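Local coordinates for tailspike protein (Acinetobacter phage vB_ApiP_P1, PDB 6E1R), which probably recognises and degrades the capsular polysaccharide of its Acinetobacter host as a trimeric tailspike hydrolase, at residues C265-D270 against T274-F279. Residues are numbered along the deposited sequence; the frame is centred on the assembly and turned at random.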
loop_
_atom_site.group_PDB
_atom_site.type_symbol
_atom_site.label_atom_id
_atom_site.label_comp_id
_atom_site.label_asym_id
_atom_site.label_seq_id
_atom_site.Cartn_x
_atom_site.Cartn_y
_atom_site.Cartn_z
ATOM N N CYS A 265 -17.871 -19.103 -5.293
ATOM C CA CYS A 265 -16.916 -18.091 -4.872
ATOM C C CYS A 265 -17.652 -16.778 -4.646
ATOM O O CYS A 265 -18.825 -16.629 -4.996
ATOM C CB CYS A 265 -15.786 -17.922 -5.894
ATOM S SG CYS A 265 -16.339 -17.560 -7.569
HETATM N N MSE A 266 -16.947 -15.829 -4.042
HETATM C CA MSE A 266 -17.520 -14.522 -3.748
HETATM C C MSE A 266 -17.234 -13.549 -4.886
HETATM O O MSE A 266 -18.121 -12.828 -5.340
HETATM C CB MSE A 266 -16.963 -13.981 -2.429
HETATM C CG MSE A 266 -17.716 -12.784 -1.872
HETATM SE SE MSE A 266 -19.602 -13.166 -1.534
HETATM C CE MSE A 266 -19.928 -11.837 -0.146
ATOM N N ILE A 267 -15.986 -13.543 -5.346
ATOM C CA ILE A 267 -15.539 -12.683 -6.435
ATOM C C ILE A 267 -14.965 -13.566 -7.533
ATOM O O ILE A 267 -14.212 -14.506 -7.255
ATOM C CB ILE A 267 -14.500 -11.651 -5.954
ATOM C CG1 ILE A 267 -15.054 -10.853 -4.772
ATOM C CG2 ILE A 267 -14.106 -10.717 -7.087
ATOM C CD1 ILE A 267 -14.056 -9.903 -4.152
ATOM N N GLU A 268 -15.320 -13.264 -8.781
ATOM C CA GLU A 268 -14.900 -14.076 -9.913
ATOM C C GLU A 268 -14.723 -13.198 -11.142
ATOM O O GLU A 268 -15.564 -12.341 -11.428
ATOM C CB GLU A 268 -15.917 -15.185 -10.210
ATOM C CG GLU A 268 -15.569 -16.041 -11.418
ATOM C CD GLU A 268 -16.585 -17.138 -11.670
ATOM O OE1 GLU A 268 -17.716 -17.033 -11.153
ATOM O OE2 GLU A 268 -16.252 -18.105 -12.388
ATOM N N TRP A 269 -13.625 -13.417 -11.862
ATOM C CA TRP A 269 -13.417 -12.787 -13.156
ATOM C C TRP A 269 -12.492 -13.667 -13.985
ATOM O O TRP A 269 -11.690 -14.431 -13.442
ATOM C CB TRP A 269 -12.847 -11.367 -13.029
ATOM C CG TRP A 269 -11.387 -11.294 -12.692
ATOM C CD1 TRP A 269 -10.346 -11.243 -13.574
ATOM C CD2 TRP A 269 -10.807 -11.220 -11.384
ATOM N NE1 TRP A 269 -9.154 -11.162 -12.896
ATOM C CE2 TRP A 269 -9.409 -11.146 -11.551
ATOM C CE3 TRP A 269 -11.332 -11.220 -10.088
ATOM C CZ2 TRP A 269 -8.530 -11.070 -10.471
ATOM C CZ3 TRP A 269 -10.457 -11.145 -9.016
ATOM C CH2 TRP A 269 -9.071 -11.072 -9.215
ATOM N N ASP A 270 -12.622 -13.563 -15.302
ATOM C CA ASP A 270 -11.889 -14.429 -16.219
ATOM C C ASP A 270 -11.155 -13.571 -17.248
ATOM O O ASP A 270 -10.893 -12.379 -17.040
ATOM C CB ASP A 270 -12.845 -15.435 -16.876
ATOM C CG ASP A 270 -13.966 -14.760 -17.655
ATOM O OD1 ASP A 270 -13.997 -13.513 -17.716
ATOM O OD2 ASP A 270 -14.821 -15.482 -18.211
ATOM N N THR A 274 -6.711 -7.980 -15.314
ATOM C CA THR A 274 -5.540 -7.480 -14.611
ATOM C C THR A 274 -5.919 -6.460 -13.543
ATOM O O THR A 274 -6.909 -5.735 -13.670
ATOM C CB THR A 274 -4.549 -6.841 -15.591
ATOM O OG1 THR A 274 -5.198 -5.785 -16.311
ATOM C CG2 THR A 274 -4.040 -7.872 -16.579
ATOM N N GLN A 275 -5.110 -6.427 -12.483
ATOM C CA GLN A 275 -5.123 -5.370 -11.471
ATOM C C GLN A 275 -6.463 -5.322 -10.727
ATOM O O GLN A 275 -7.287 -4.423 -10.904
ATOM C CB GLN A 275 -4.781 -4.016 -12.104
ATOM C CG GLN A 275 -3.374 -3.949 -12.678
ATOM C CD GLN A 275 -2.305 -3.920 -11.605
ATOM O OE1 GLN A 275 -2.433 -3.213 -10.606
ATOM N NE2 GLN A 275 -1.241 -4.691 -11.807
ATOM N N TRP A 276 -6.647 -6.328 -9.876
ATOM C CA TRP A 276 -7.714 -6.359 -8.879
ATOM C C TRP A 276 -7.042 -6.314 -7.511
ATOM O O TRP A 276 -6.404 -7.288 -7.097
ATOM C CB TRP A 276 -8.573 -7.613 -9.018
ATOM C CG TRP A 276 -9.473 -7.661 -10.222
ATOM C CD1 TRP A 276 -9.096 -7.617 -11.532
ATOM C CD2 TRP A 276 -10.900 -7.806 -10.221
ATOM N NE1 TRP A 276 -10.200 -7.709 -12.347
ATOM C CE2 TRP A 276 -11.320 -7.826 -11.566
ATOM C CE3 TRP A 276 -11.864 -7.911 -9.212
ATOM C CZ2 TRP A 276 -12.660 -7.950 -11.928
ATOM C CZ3 TRP A 276 -13.195 -8.032 -9.574
ATOM C CH2 TRP A 276 -13.579 -8.049 -10.922
ATOM N N HIS A 277 -7.177 -5.190 -6.810
ATOM C CA HIS A 277 -6.511 -4.997 -5.530
ATOM C C HIS A 277 -7.526 -4.615 -4.462
ATOM O O HIS A 277 -8.587 -4.061 -4.760
ATOM C CB HIS A 277 -5.412 -3.933 -5.629
ATOM C CG HIS A 277 -4.360 -4.250 -6.645
ATOM N ND1 HIS A 277 -3.595 -5.396 -6.590
ATOM C CD2 HIS A 277 -3.949 -3.577 -7.746
ATOM C CE1 HIS A 277 -2.758 -5.414 -7.611
ATOM N NE2 HIS A 277 -2.951 -4.320 -8.327
ATOM N N PHE A 278 -7.184 -4.917 -3.210
ATOM C CA PHE A 278 -8.092 -4.769 -2.076
ATOM C C PHE A 278 -7.364 -4.060 -0.942
ATOM O O PHE A 278 -6.478 -4.643 -0.308
ATOM C CB PHE A 278 -8.618 -6.131 -1.617
ATOM C CG PHE A 278 -9.330 -6.898 -2.695
ATOM C CD1 PHE A 278 -8.625 -7.692 -3.585
ATOM C CD2 PHE A 278 -10.707 -6.830 -2.814
ATOM C CE1 PHE A 278 -9.280 -8.395 -4.578
ATOM C CE2 PHE A 278 -11.369 -7.533 -3.802
ATOM C CZ PHE A 278 -10.655 -8.316 -4.685
ATOM N N PHE A 279 -7.738 -2.808 -0.683
ATOM C CA PHE A 279 -7.139 -2.006 0.379
ATOM C C PHE A 279 -8.051 -2.038 1.600
ATOM O O PHE A 279 -9.163 -1.501 1.564
ATOM C CB PHE A 279 -6.908 -0.570 -0.086
ATOM C CG PHE A 279 -5.819 -0.427 -1.109
ATOM C CD1 PHE A 279 -6.088 -0.601 -2.456
ATOM C CD2 PHE A 279 -4.526 -0.115 -0.723
ATOM C CE1 PHE A 279 -5.086 -0.467 -3.400
ATOM C CE2 PHE A 279 -3.520 0.019 -1.662
ATOM C CZ PHE A 279 -3.802 -0.156 -3.002
#
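Gln275 OE1, one residue ahead of the Trp276 that stacks on Trp269 inside this parallel beta-helix, is gripped by two N-H groups: His277 NE2 two residues on, 2.6 Å from Gln275 OE1, and the backbone N of Gly306 in the second subunit. The glutamine oxygen lies nearly in the imidazole plane, but the histidine donor stands well above the carbonyl plane. Gln275 NE2 reaches Gly336 O of that same neighbour; glutamine suits the place because its amide offers an acceptor and a donor together, serving both its own coil and the trimer interface.

Strands 267-270 and 276-278 form two walls of one coil. Their axes pass 11.1 Å apart at 159°, nearly antiparallel, and no hydrogen bond joins them; side chains alone fill the gap. Two tryptophans suit this span, because the CA atoms of Trp269 and Trp276 are 9.6 Å apart and long flat indoles can slide past each other from opposite walls. Trp269 carries CG between its backbone N and carbonyl carbon (chi1 76°), which brings its six-membered ring over the five-membered ring of Trp276. The centroids of these rings lie 3.5 Å apart, with the planes at 3°, a face-to-face stack. Both indole N-H groups lie along the same flank of the pair and are satisfied separately, Trp269 NE1 by Gly273 O and Trp276 NE1 by Pro248 O, which helps set how each ring is turned within the apolar interior.

Further along the wall, the beta-branch of Ile267 gives it two arms for two rings. CG2, anti to the backbone N, approaches Trp276 CZ3 obliquely. The other arm ends in Ile267 CD1, which meets the Phe278 ring, itself packed against Phe253 and Phe303, obliquely, 3.6 Å from Phe278 CE2.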